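Local coordinates for type IV pilus assembly protein PilF (Pseudomonas aeruginosa, PDB 2HO1) that is an outer membrane lipoprotein of tetratricopeptide repeats that binds PilQ and is essential for its outer membrane localization and assembly into the dodecameric type IV pilus secretin, at residues R189-A194 with A219-D224; L214-A219 with A229-Q234; Q196-F201 with G205-R210; K166-N171 with P175-E180. One frame throughout, in Å; residues are numbered along the deposited sequence.

In the fold
The four contacts show how a superhelix of antiparallel helices is built by packing chain neighbours. Interaction 4 comes first, joining helix 157-170 of the fourth TPR motif to helix 175-187 of the fifth. Interaction 3 joins the later part of helix 191-202 to the loop leading into helix 209-221, and interaction 1, about 14 Å away between centres, joins the start of helix 191-202 to the end of helix 209-221. Interaction 2 pairs helix 209-221 with helix 225-238, shares A219 with interaction 1 and is centred about 11 Å from interaction 3. The R210-E180 salt bridge ties interaction 3 to interaction 4. Interactions 1 to 3 lie beyond TPR1-TPR4, the minimal region for secretin assembly.

Interaction 1 (R189-A194 with A219-D224); sequences REYVPA and AKVFED
V221 lays its CG1 methyl over one face of the Y191 ring, making a CH-pi contact in which V221 CG1 stands 4.1 Å from the centroid of that ring. The line between them leans 25° from the ring normal, because the methyl is displaced toward the root of the ring and lies nearest Y191 CG. The other methyl of the valine covers the same face farther out, with V221 CG2 at 3.9 Å from Y191 CE1. On the opposite face the carbonyl O of R189 lies 3.3 Å above the plane of the Y191 ring, so the aromatic group is layered between a branched aliphatic side chain and a backbone oxygen.

The second kind of contact is made by the edge of F222, whose CG stands opposite its own carbonyl carbon (chi1 -67°), a setting that carries the ring edge to the first turn of helix 191-202. F222 CZ approaches the backbone at Y191 O, 3.5 Å away, while Y191 C and V192 N lie close to the plane of the ring. F222 CZ is also 3.9 Å from Y191 CB, and the V192 side chain crosses F222 at about a right angle, bringing CG2 to F222 CZ. No hydrogen bond joins the segments.

In the TPR array, this surface contact matches the start of helix 191-202 to the end of helix 209-221. F222, just past the end of its helix, also has a cation-pi partner in R195, one turn into the facing helix. A194 packs on L185 of helix 175-187, and A219 rests on T227 and A228 of helix 225-238.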
loop_
_atom_site.group_PDB
_atom_site.type_symbol
_atom_site.label_atom_id
_atom_site.label_comp_id
_atom_site.label_asym_id
_atom_site.label_seq_id
_atom_site.Cartn_x
_atom_site.Cartn_y
_atom_site.Cartn_z
ATOM N N ARG A 189 -14.166 23.621 0.329
ATOM C CA ARG A 189 -14.856 24.668 1.080
ATOM C C ARG A 189 -14.554 24.582 2.582
ATOM O O ARG A 189 -15.190 25.261 3.372
ATOM C CB ARG A 189 -16.366 24.575 0.865
ATOM C CG ARG A 189 -16.823 24.718 -0.569
ATOM C CD ARG A 189 -16.989 26.173 -0.954
ATOM N NE ARG A 189 -17.535 26.329 -2.300
ATOM C CZ ARG A 189 -18.665 25.766 -2.729
ATOM N NH1 ARG A 189 -19.384 24.992 -1.918
ATOM N NH2 ARG A 189 -19.090 25.991 -3.968
ATOM N N GLU A 190 -13.601 23.743 2.972
ATOM C CA GLU A 190 -13.198 23.590 4.370
ATOM C C GLU A 190 -12.165 24.676 4.668
ATOM O O GLU A 190 -11.017 24.375 5.014
ATOM C CB GLU A 190 -12.538 22.228 4.569
ATOM C CG GLU A 190 -13.466 21.045 4.690
ATOM C CD GLU A 190 -14.041 20.926 6.090
ATOM O OE1 GLU A 190 -15.016 21.654 6.391
ATOM O OE2 GLU A 190 -13.502 20.118 6.890
ATOM N N TYR A 191 -12.585 25.936 4.555
ATOM C CA TYR A 191 -11.705 27.085 4.740
ATOM C C TYR A 191 -10.818 27.194 5.958
ATOM O O TYR A 191 -9.677 27.623 5.831
ATOM C CB TYR A 191 -12.504 28.378 4.613
ATOM C CG TYR A 191 -13.289 28.461 3.334
ATOM C CD1 TYR A 191 -12.650 28.420 2.093
ATOM C CD2 TYR A 191 -14.679 28.547 3.356
ATOM C CE1 TYR A 191 -13.381 28.467 0.906
ATOM C CE2 TYR A 191 -15.412 28.587 2.182
ATOM C CZ TYR A 191 -14.758 28.551 0.967
ATOM O OH TYR A 191 -15.490 28.621 -0.182
ATOM N N VAL A 192 -11.303 26.837 7.140
ATOM C CA VAL A 192 -10.445 26.977 8.310
ATOM C C VAL A 192 -9.305 25.983 8.290
ATOM O O VAL A 192 -8.163 26.333 8.583
ATOM C CB VAL A 192 -11.254 26.859 9.640
ATOM C CG1 VAL A 192 -10.313 26.933 10.849
ATOM C CG2 VAL A 192 -12.250 27.998 9.711
ATOM N N PRO A 193 -9.589 24.709 7.976
ATOM C CA PRO A 193 -8.464 23.767 7.947
ATOM C C PRO A 193 -7.529 24.180 6.786
ATOM O O PRO A 193 -6.309 24.102 6.902
ATOM C CB PRO A 193 -9.135 22.422 7.674
ATOM C CG PRO A 193 -10.512 22.608 8.156
ATOM C CD PRO A 193 -10.869 24.018 7.777
ATOM N N ALA A 194 -8.125 24.628 5.685
ATOM C CA ALA A 194 -7.360 25.048 4.505
ATOM C C ALA A 194 -6.361 26.124 4.882
ATOM O O ALA A 194 -5.164 26.015 4.620
ATOM C CB ALA A 194 -8.307 25.574 3.429
ATOM N N ALA A 219 -7.491 34.716 1.808
ATOM C CA ALA A 219 -7.566 36.006 2.504
ATOM C C ALA A 219 -8.961 36.604 2.302
ATOM O O ALA A 219 -9.594 37.085 3.242
ATOM C CB ALA A 219 -6.505 36.956 1.958
ATOM N N LYS A 220 -9.437 36.560 1.061
ATOM C CA LYS A 220 -10.752 37.087 0.734
ATOM C C LYS A 220 -11.834 36.429 1.582
ATOM O O LYS A 220 -12.776 37.090 2.018
ATOM C CB LYS A 220 -11.063 36.874 -0.746
ATOM C CG LYS A 220 -10.217 37.718 -1.702
ATOM C CD LYS A 220 -10.742 37.566 -3.124
ATOM C CE LYS A 220 -10.168 38.620 -4.046
ATOM N NZ LYS A 220 -11.065 38.830 -5.215
ATOM N N VAL A 221 -11.702 35.127 1.814
ATOM C CA VAL A 221 -12.674 34.402 2.622
ATOM C C VAL A 221 -12.637 34.877 4.076
ATOM O O VAL A 221 -13.678 35.027 4.713
ATOM C CB VAL A 221 -12.412 32.869 2.559
ATOM C CG1 VAL A 221 -13.124 32.155 3.700
ATOM C CG2 VAL A 221 -12.908 32.324 1.227
ATOM N N PHE A 222 -11.436 35.124 4.590
ATOM C CA PHE A 222 -11.269 35.578 5.964
ATOM C C PHE A 222 -11.077 37.088 6.041
ATOM O O PHE A 222 -10.379 37.594 6.934
ATOM C CB PHE A 222 -10.073 34.876 6.597
ATOM C CG PHE A 222 -10.275 33.408 6.792
ATOM C CD1 PHE A 222 -10.846 32.924 7.965
ATOM C CD2 PHE A 222 -9.899 32.502 5.802
ATOM C CE1 PHE A 222 -11.036 31.560 8.150
ATOM C CE2 PHE A 222 -10.087 31.141 5.976
ATOM C CZ PHE A 222 -10.658 30.665 7.157
ATOM N N GLU A 223 -11.690 37.788 5.085
ATOM C CA GLU A 223 -11.639 39.250 4.988
ATOM C C GLU A 223 -10.356 39.864 5.543
ATOM O O GLU A 223 -10.368 40.645 6.503
ATOM C CB GLU A 223 -12.863 39.854 5.679
ATOM C CG GLU A 223 -14.168 39.423 5.031
ATOM C CD GLU A 223 -15.371 39.674 5.913
ATOM O OE1 GLU A 223 -15.321 39.288 7.104
ATOM O OE2 GLU A 223 -16.369 40.242 5.410
ATOM N N ASP A 224 -9.251 39.474 4.924
ATOM C CA ASP A 224 -7.935 39.966 5.277
ATOM C C ASP A 224 -7.462 40.728 4.027
ATOM O O ASP A 224 -6.788 40.170 3.161
ATOM C CB ASP A 224 -7.025 38.778 5.586
ATOM C CG ASP A 224 -5.598 39.188 5.842
ATOM O OD1 ASP A 224 -5.246 40.346 5.543
ATOM O OD2 ASP A 224 -4.823 38.339 6.330
#

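Interaction 2 (L214-A219 with A229-Q234); sequences LGIRLA and ASYGLQ
I216 and Y231 lie alongside one another, pointing opposite ways, within the antiparallel helical hairpin assigned to the sixth TPR motif. The axes of helix segments 214-219 and 229-234 come within 8.8 Å of one another, with a crossing angle of -162°. The lack of a side chain at G215 probably helps so close an approach, since a CB there would run into Y231 CE2.

The aromatic ring of Y231 is turned edge-on to the backbone of helix 209-221. Its CD2 lies 3.7 Å from G215 C, an atom in the plane of the ring, and its CE2 is 3.8 Å from G215 CA; the ring edge thus rests directly on the main chain. I216 places CG1 beside its own backbone N (chi1 -78°), and this branch runs along the root of the tyrosine, where I216 CG1 packs tightly against Y231 CB at 3.3 Å. The far part of the tyrosine, CE2 and OH, touches Y198 of helix 191-202 and Q207, while I216 continues onto L235.

The tip of the isoleucine passes over the second glycine, bringing I216 CD1 to 3.4 Å from G232 N and 3.6 Å from G232 CA.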
loop_
_atom_site.group_PDB
_atom_site.type_symbol
_atom_site.label_atom_id
_atom_site.label_comp_id
_atom_site.label_asym_id
_atom_site.label_seq_id
_atom_site.Cartn_x
_atom_site.Cartn_y
_atom_site.Cartn_z
ATOM N N LEU A 214 -3.852 31.095 -4.276
ATOM C CA LEU A 214 -4.580 30.337 -3.262
ATOM C C LEU A 214 -4.648 31.181 -1.994
ATOM O O LEU A 214 -5.696 31.257 -1.351
ATOM C CB LEU A 214 -3.886 28.986 -2.970
ATOM C CG LEU A 214 -4.403 28.132 -1.789
ATOM C CD1 LEU A 214 -5.915 27.879 -1.941
ATOM C CD2 LEU A 214 -3.634 26.794 -1.724
ATOM N N GLY A 215 -3.526 31.804 -1.636
ATOM C CA GLY A 215 -3.479 32.642 -0.449
ATOM C C GLY A 215 -4.375 33.862 -0.602
ATOM O O GLY A 215 -5.005 34.322 0.350
ATOM N N ILE A 216 -4.417 34.405 -1.812
ATOM C CA ILE A 216 -5.265 35.547 -2.100
ATOM C C ILE A 216 -6.720 35.159 -1.916
ATOM O O ILE A 216 -7.471 35.853 -1.236
ATOM C CB ILE A 216 -5.055 36.071 -3.527
ATOM C CG1 ILE A 216 -3.777 36.905 -3.605
ATOM C CG2 ILE A 216 -6.253 36.889 -3.970
ATOM C CD1 ILE A 216 -3.311 37.175 -5.013
ATOM N N ARG A 217 -7.134 34.044 -2.509
ATOM C CA ARG A 217 -8.524 33.612 -2.368
ATOM C C ARG A 217 -8.885 33.245 -0.914
ATOM O O ARG A 217 -10.042 33.398 -0.506
ATOM C CB ARG A 217 -8.815 32.443 -3.312
ATOM C CG ARG A 217 -8.833 32.837 -4.789
ATOM C CD ARG A 217 -8.720 31.624 -5.675
ATOM N NE ARG A 217 -8.959 31.901 -7.091
ATOM C CZ ARG A 217 -8.719 31.016 -8.063
ATOM N NH1 ARG A 217 -8.216 29.813 -7.769
ATOM N NH2 ARG A 217 -8.962 31.325 -9.332
ATOM N N LEU A 218 -7.908 32.780 -0.135
ATOM C CA LEU A 218 -8.175 32.441 1.258
ATOM C C LEU A 218 -8.341 33.722 2.071
ATOM O O LEU A 218 -9.232 33.808 2.923
ATOM C CB LEU A 218 -7.056 31.582 1.857
ATOM C CG LEU A 218 -7.149 30.075 1.565
ATOM C CD1 LEU A 218 -5.966 29.341 2.192
ATOM C CD2 LEU A 218 -8.463 29.524 2.112
ATOM N N ALA A 219 -7.491 34.716 1.808
ATOM C CA ALA A 219 -7.566 36.006 2.504
ATOM C C ALA A 219 -8.961 36.604 2.302
ATOM O O ALA A 219 -9.594 37.085 3.242
ATOM C CB ALA A 219 -6.505 36.956 1.958
ATOM N N ALA A 229 -4.194 42.029 -0.931
ATOM C CA ALA A 229 -3.622 43.075 -1.778
ATOM C C ALA A 229 -2.109 42.875 -1.924
ATOM O O ALA A 229 -1.537 43.097 -2.995
ATOM C CB ALA A 229 -3.928 44.463 -1.181
ATOM N N SER A 230 -1.465 42.454 -0.843
ATOM C CA SER A 230 -0.032 42.215 -0.871
ATOM C C SER A 230 0.311 41.054 -1.824
ATOM O O SER A 230 1.139 41.204 -2.724
ATOM C CB SER A 230 0.447 41.903 0.536
ATOM O OG SER A 230 1.815 41.572 0.537
ATOM N N TYR A 231 -0.329 39.901 -1.635
ATOM C CA TYR A 231 -0.073 38.746 -2.492
ATOM C C TYR A 231 -0.331 39.087 -3.945
ATOM O O TYR A 231 0.376 38.610 -4.838
ATOM C CB TYR A 231 -0.956 37.551 -2.096
ATOM C CG TYR A 231 -0.462 36.768 -0.895
ATOM C CD1 TYR A 231 0.810 36.979 -0.371
ATOM C CD2 TYR A 231 -1.267 35.798 -0.293
ATOM C CE1 TYR A 231 1.268 36.242 0.724
ATOM C CE2 TYR A 231 -0.815 35.058 0.801
ATOM C CZ TYR A 231 0.450 35.283 1.302
ATOM O OH TYR A 231 0.906 34.549 2.383
ATOM N N GLY A 232 -1.363 39.893 -4.180
ATOM C CA GLY A 232 -1.695 40.296 -5.536
ATOM C C GLY A 232 -0.559 41.130 -6.110
ATOM O O GLY A 232 -0.360 41.196 -7.326
ATOM N N LEU A 233 0.198 41.755 -5.216
ATOM C CA LEU A 233 1.327 42.588 -5.605
ATOM C C LEU A 233 2.465 41.703 -6.074
ATOM O O LEU A 233 2.937 41.847 -7.203
ATOM C CB LEU A 233 1.803 43.430 -4.419
ATOM C CG LEU A 233 2.565 44.691 -4.824
ATOM C CD1 LEU A 233 1.627 45.593 -5.623
ATOM C CD2 LEU A 233 3.075 45.424 -3.600
ATOM N N GLN A 234 2.901 40.795 -5.195
ATOM C CA GLN A 234 3.982 39.860 -5.506
ATOM C C GLN A 234 3.617 39.139 -6.793
ATOM O O GLN A 234 4.468 38.880 -7.634
ATOM C CB GLN A 234 4.159 38.835 -4.382
ATOM C CG GLN A 234 5.613 38.425 -4.125
ATOM C CD GLN A 234 5.745 37.088 -3.374
ATOM O OE1 GLN A 234 5.039 36.845 -2.388
ATOM N NE2 GLN A 234 6.665 36.227 -3.835
#

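Interaction 3 (Q196-F201 with G205-R210); sequences QYYDLF and GGQNAR
Y198 swings its ring away from its own backbone N (chi1 -171°) and toward Q207, whose chain folds back at chi2 (-75°) to bring its amide to the phenol. The result is a hydrogen bond from Q207 NE2 to Y198 OH, 2.9 Å long and nearly straight at 163°, with the hydroxyl oxygen lying in the amide plane. The phenol has a second partner in the carbonyl O of S211, and Q207 OE1 is bonded to S211 OG, so both tyrosine and amide are tied to the first turn of helix 209-221.

F201 fills the place next to this polar pair. Its ring is almost perpendicular to the Q207 amide, which it meets edge-on, F201 CE2 lying 4.0 Å from Q207 OE1. Farther along the ring, F201 CZ reaches 3.5 Å from G206 O, while F201 CD2 lies 4.2 Å above the plane of the Y198 ring. The backbone at G205 takes angles that suit glycine as the chain turns into this approach.

The contact bridges the later part of helix 191-202 and the loop just before helix 209-221, where N208 is the N-cap, its OD1 accepting from S211 N. L214 and L218 of helix 209-221 pack on Y198, at the junction of the fifth and sixth TPR motifs, with A178 and L179 of helix 175-187 covering F201.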
loop_
_atom_site.group_PDB
_atom_site.type_symbol
_atom_site.label_atom_id
_atom_site.label_comp_id
_atom_site.label_asym_id
_atom_site.label_seq_id
_atom_site.Cartn_x
_atom_site.Cartn_y
_atom_site.Cartn_z
ATOM N N GLN A 196 -5.329 26.934 7.763
ATOM C CA GLN A 196 -4.343 26.437 8.693
ATOM C C GLN A 196 -3.175 25.819 7.975
ATOM O O GLN A 196 -2.026 26.140 8.279
ATOM C CB GLN A 196 -4.968 25.414 9.621
ATOM C CG GLN A 196 -5.888 26.035 10.650
ATOM C CD GLN A 196 -6.416 25.013 11.606
ATOM O OE1 GLN A 196 -7.354 24.267 11.281
ATOM N NE2 GLN A 196 -5.805 24.940 12.794
ATOM N N TYR A 197 -3.461 24.927 7.024
ATOM C CA TYR A 197 -2.397 24.274 6.281
ATOM C C TYR A 197 -1.656 25.294 5.417
ATOM O O TYR A 197 -0.446 25.196 5.227
ATOM C CB TYR A 197 -2.967 23.129 5.427
ATOM C CG TYR A 197 -3.146 21.840 6.202
ATOM C CD1 TYR A 197 -2.051 21.051 6.544
ATOM C CD2 TYR A 197 -4.413 21.424 6.617
ATOM C CE1 TYR A 197 -2.213 19.877 7.280
ATOM C CE2 TYR A 197 -4.592 20.255 7.345
ATOM C CZ TYR A 197 -3.493 19.480 7.674
ATOM O OH TYR A 197 -3.679 18.280 8.350
ATOM N N TYR A 198 -2.377 26.284 4.913
ATOM C CA TYR A 198 -1.729 27.298 4.103
ATOM C C TYR A 198 -0.702 28.050 4.952
ATOM O O TYR A 198 0.464 28.194 4.568
ATOM C CB TYR A 198 -2.731 28.301 3.561
ATOM C CG TYR A 198 -2.094 29.217 2.557
ATOM C CD1 TYR A 198 -1.482 30.412 2.959
ATOM C CD2 TYR A 198 -2.076 28.885 1.199
ATOM C CE1 TYR A 198 -0.876 31.257 2.030
ATOM C CE2 TYR A 198 -1.473 29.708 0.265
ATOM C CZ TYR A 198 -0.872 30.896 0.680
ATOM O OH TYR A 198 -0.264 31.708 -0.258
ATOM N N ASP A 199 -1.132 28.528 6.114
ATOM C CA ASP A 199 -0.202 29.247 6.972
ATOM C C ASP A 199 1.027 28.381 7.248
ATOM O O ASP A 199 2.148 28.883 7.236
ATOM C CB ASP A 199 -0.887 29.675 8.279
ATOM C CG ASP A 199 -2.028 30.648 8.041
ATOM O OD1 ASP A 199 -1.929 31.458 7.097
ATOM O OD2 ASP A 199 -3.028 30.614 8.791
ATOM N N LEU A 200 0.830 27.082 7.471
ATOM C CA LEU A 200 1.967 26.199 7.731
ATOM C C LEU A 200 2.868 26.172 6.504
ATOM O O LEU A 200 4.098 26.126 6.615
ATOM C CB LEU A 200 1.497 24.778 8.067
ATOM C CG LEU A 200 2.582 23.735 8.386
ATOM C CD1 LEU A 200 3.364 24.127 9.640
ATOM C CD2 LEU A 200 1.925 22.373 8.578
ATOM N N PHE A 201 2.264 26.210 5.323
ATOM C CA PHE A 201 3.059 26.220 4.100
ATOM C C PHE A 201 3.818 27.546 3.965
ATOM O O PHE A 201 4.991 27.559 3.611
ATOM C CB PHE A 201 2.162 26.027 2.869
ATOM C CG PHE A 201 2.688 26.694 1.639
ATOM C CD1 PHE A 201 3.722 26.132 0.920
ATOM C CD2 PHE A 201 2.188 27.941 1.242
ATOM C CE1 PHE A 201 4.265 26.801 -0.184
ATOM C CE2 PHE A 201 2.718 28.611 0.157
ATOM C CZ PHE A 201 3.758 28.046 -0.560
ATOM N N GLY A 205 8.800 29.434 3.518
ATOM C CA GLY A 205 9.574 30.148 2.525
ATOM C C GLY A 205 8.930 30.439 1.179
ATOM O O GLY A 205 8.340 31.507 0.979
ATOM N N GLY A 206 9.050 29.489 0.256
ATOM C CA GLY A 206 8.539 29.660 -1.090
ATOM C C GLY A 206 7.145 30.208 -1.250
ATOM O O GLY A 206 6.392 30.317 -0.289
ATOM N N GLN A 207 6.838 30.561 -2.491
ATOM C CA GLN A 207 5.556 31.080 -2.954
ATOM C C GLN A 207 5.732 31.061 -4.460
ATOM O O GLN A 207 6.817 31.341 -4.959
ATOM C CB GLN A 207 5.297 32.529 -2.505
ATOM C CG GLN A 207 4.613 32.690 -1.131
ATOM C CD GLN A 207 3.114 32.360 -1.140
ATOM O OE1 GLN A 207 2.565 31.865 -2.120
ATOM N NE2 GLN A 207 2.455 32.642 -0.039
ATOM N N ASN A 208 4.690 30.687 -5.185
ATOM C CA ASN A 208 4.750 30.680 -6.640
ATOM C C ASN A 208 3.412 31.241 -7.088
ATOM O O ASN A 208 2.595 31.594 -6.246
ATOM C CB ASN A 208 5.021 29.255 -7.201
ATOM C CG ASN A 208 4.018 28.197 -6.710
ATOM O OD1 ASN A 208 2.886 28.502 -6.345
ATOM N ND2 ASN A 208 4.438 26.940 -6.735
ATOM N N ALA A 209 3.187 31.343 -8.389
ATOM C CA ALA A 209 1.944 31.900 -8.888
ATOM C C ALA A 209 0.757 31.176 -8.254
ATOM O O ALA A 209 -0.159 31.802 -7.709
ATOM C CB ALA A 209 1.895 31.784 -10.394
ATOM N N ARG A 210 0.788 29.849 -8.329
ATOM C CA ARG A 210 -0.257 29.014 -7.766
ATOM C C ARG A 210 -0.555 29.315 -6.299
ATOM O O ARG A 210 -1.697 29.568 -5.942
ATOM C CB ARG A 210 0.118 27.538 -7.903
ATOM C CG ARG A 210 -0.918 26.588 -7.285
ATOM C CD ARG A 210 -0.348 25.199 -7.062
ATOM N NE ARG A 210 -1.329 24.331 -6.417
ATOM C CZ ARG A 210 -1.047 23.140 -5.905
ATOM N NH1 ARG A 210 0.188 22.684 -5.961
ATOM N NH2 ARG A 210 -2.001 22.416 -5.337
#

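Interaction 4 (K166-N171 with P175-E180); sequences KSLRLN and PSVALE
L168 and V177 meet end to end, and their meeting is the tight part of the contact. L168 CG lies only 3.5 Å from V177 CG1, closer than carbons usually pack. The fork of the leucine spreads about that same methyl, with L168 CD1 at 3.8 Å and L168 CD2 at 3.9 Å from V177 CG1. V177 turns this branch to the leucine by setting CG1 anti to its backbone N (chi1 177°), and CG2 is left to face S167.

Around this knot the packing slackens. S167 OG stands 4.0 Å from V177 CG2, and L168 CD1 comes no nearer than 4.4 Å to A178 CA. The segment axes, 10.1 Å apart and inclined at 145° between their N-to-C directions, diverge well away from strict antiparallel alignment. K166 NZ, on the same helix as S167 and L168, bonds to Q133 O of the second subunit.

The contact joins helix 157-170, assigned to the fourth TPR motif, to helix 175-187 of the fifth. F164 of helix 157-170 also packs on V177, and helix 191-202 adds cover as Y197 packs on L168.

Across the two segments the contact is essentially apolar, with no hydrogen bond. The one buried hydroxyl at its border is provided for from outside, S167 OG being bonded to S141 O and Q174 NE2, which implies that shape and van der Waals contact, rather than polar pairing, hold these two helices against each other here.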
loop_
_atom_site.group_PDB
_atom_site.type_symbol
_atom_site.label_atom_id
_atom_site.label_comp_id
_atom_site.label_asym_id
_atom_site.label_seq_id
_atom_site.Cartn_x
_atom_site.Cartn_y
_atom_site.Cartn_z
ATOM N N LYS A 166 -0.999 11.300 6.001
ATOM C CA LYS A 166 -0.043 10.324 6.530
ATOM C C LYS A 166 1.379 10.894 6.436
ATOM O O LYS A 166 2.206 10.730 7.360
ATOM C CB LYS A 166 -0.116 8.972 5.772
ATOM C CG LYS A 166 -1.435 8.202 5.923
ATOM C CD LYS A 166 -1.343 6.833 5.260
ATOM C CE LYS A 166 -2.715 6.304 4.890
ATOM N NZ LYS A 166 -3.647 6.072 6.051
ATOM N N SER A 167 1.674 11.557 5.317
ATOM C CA SER A 167 3.001 12.151 5.133
ATOM C C SER A 167 3.302 13.222 6.213
ATOM O O SER A 167 4.388 13.259 6.776
ATOM C CB SER A 167 3.098 12.791 3.743
ATOM O OG SER A 167 4.416 13.194 3.429
ATOM N N LEU A 168 2.332 14.083 6.506
ATOM C CA LEU A 168 2.555 15.133 7.488
ATOM C C LEU A 168 2.600 14.599 8.911
ATOM O O LEU A 168 3.179 15.237 9.778
ATOM C CB LEU A 168 1.480 16.224 7.376
ATOM C CG LEU A 168 1.592 17.136 6.142
ATOM C CD1 LEU A 168 0.345 18.009 5.996
ATOM C CD2 LEU A 168 2.814 17.990 6.252
ATOM N N ARG A 169 1.985 13.445 9.158
ATOM C CA ARG A 169 2.003 12.859 10.498
ATOM C C ARG A 169 3.422 12.361 10.766
ATOM O O ARG A 169 3.896 12.435 11.892
ATOM C CB ARG A 169 1.007 11.703 10.592
ATOM C CG ARG A 169 0.277 11.604 11.923
ATOM C CD ARG A 169 -0.566 10.332 11.995
ATOM N NE ARG A 169 -1.068 10.027 13.344
ATOM C CZ ARG A 169 -1.581 8.845 13.707
ATOM N NH1 ARG A 169 -1.649 7.843 12.834
ATOM N NH2 ARG A 169 -2.016 8.650 14.945
ATOM N N LEU A 170 4.104 11.876 9.724
ATOM C CA LEU A 170 5.483 11.389 9.843
ATOM C C LEU A 170 6.519 12.510 9.797
ATOM O O LEU A 170 7.619 12.399 10.360
ATOM C CB LEU A 170 5.819 10.402 8.732
ATOM C CG LEU A 170 5.068 9.084 8.739
ATOM C CD1 LEU A 170 5.606 8.229 7.636
ATOM C CD2 LEU A 170 5.226 8.400 10.105
ATOM N N ASN A 171 6.184 13.574 9.080
ATOM C CA ASN A 171 7.073 14.713 9.005
ATOM C C ASN A 171 6.267 15.979 8.802
ATOM O O ASN A 171 5.863 16.315 7.698
ATOM C CB ASN A 171 8.094 14.529 7.893
ATOM C CG ASN A 171 9.075 15.660 7.847
ATOM O OD1 ASN A 171 9.012 16.564 8.674
ATOM N ND2 ASN A 171 9.980 15.632 6.878
ATOM N N PRO A 175 6.456 22.052 3.778
ATOM C CA PRO A 175 5.638 23.115 3.176
ATOM C C PRO A 175 4.910 22.680 1.905
ATOM O O PRO A 175 3.752 23.021 1.718
ATOM C CB PRO A 175 6.658 24.219 2.902
ATOM C CG PRO A 175 7.658 24.025 4.025
ATOM C CD PRO A 175 7.832 22.524 4.029
ATOM N N SER A 176 5.579 21.926 1.033
ATOM C CA SER A 176 4.949 21.492 -0.204
ATOM C C SER A 176 3.722 20.600 0.017
ATOM O O SER A 176 2.758 20.696 -0.739
ATOM C CB SER A 176 5.961 20.792 -1.124
ATOM O OG SER A 176 6.347 19.515 -0.647
ATOM N N VAL A 177 3.751 19.750 1.045
ATOM C CA VAL A 177 2.610 18.887 1.351
ATOM C C VAL A 177 1.520 19.745 1.965
ATOM O O VAL A 177 0.342 19.596 1.652
ATOM C CB VAL A 177 2.970 17.712 2.339
ATOM C CG1 VAL A 177 1.696 16.887 2.674
ATOM C CG2 VAL A 177 4.023 16.806 1.711
ATOM N N ALA A 178 1.911 20.661 2.838
ATOM C CA ALA A 178 0.934 21.555 3.454
ATOM C C ALA A 178 0.176 22.327 2.388
ATOM O O ALA A 178 -1.023 22.605 2.543
ATOM C CB ALA A 178 1.623 22.519 4.376
ATOM N N LEU A 179 0.870 22.690 1.311
ATOM C CA LEU A 179 0.238 23.436 0.220
ATOM C C LEU A 179 -0.784 22.581 -0.510
ATOM O O LEU A 179 -1.868 23.064 -0.843
ATOM C CB LEU A 179 1.293 23.951 -0.780
ATOM C CG LEU A 179 0.751 24.580 -2.066
ATOM C CD1 LEU A 179 0.085 25.912 -1.766
ATOM C CD2 LEU A 179 1.921 24.772 -3.034
ATOM N N GLU A 180 -0.451 21.306 -0.756
ATOM C CA GLU A 180 -1.397 20.426 -1.440
ATOM C C GLU A 180 -2.615 20.232 -0.545
ATOM O O GLU A 180 -3.736 20.181 -1.033
ATOM C CB GLU A 180 -0.765 19.074 -1.773
ATOM C CG GLU A 180 0.377 19.125 -2.773
ATOM C CD GLU A 180 -0.015 19.767 -4.101
ATOM O OE1 GLU A 180 -1.140 19.552 -4.573
ATOM O OE2 GLU A 180 0.817 20.487 -4.678
#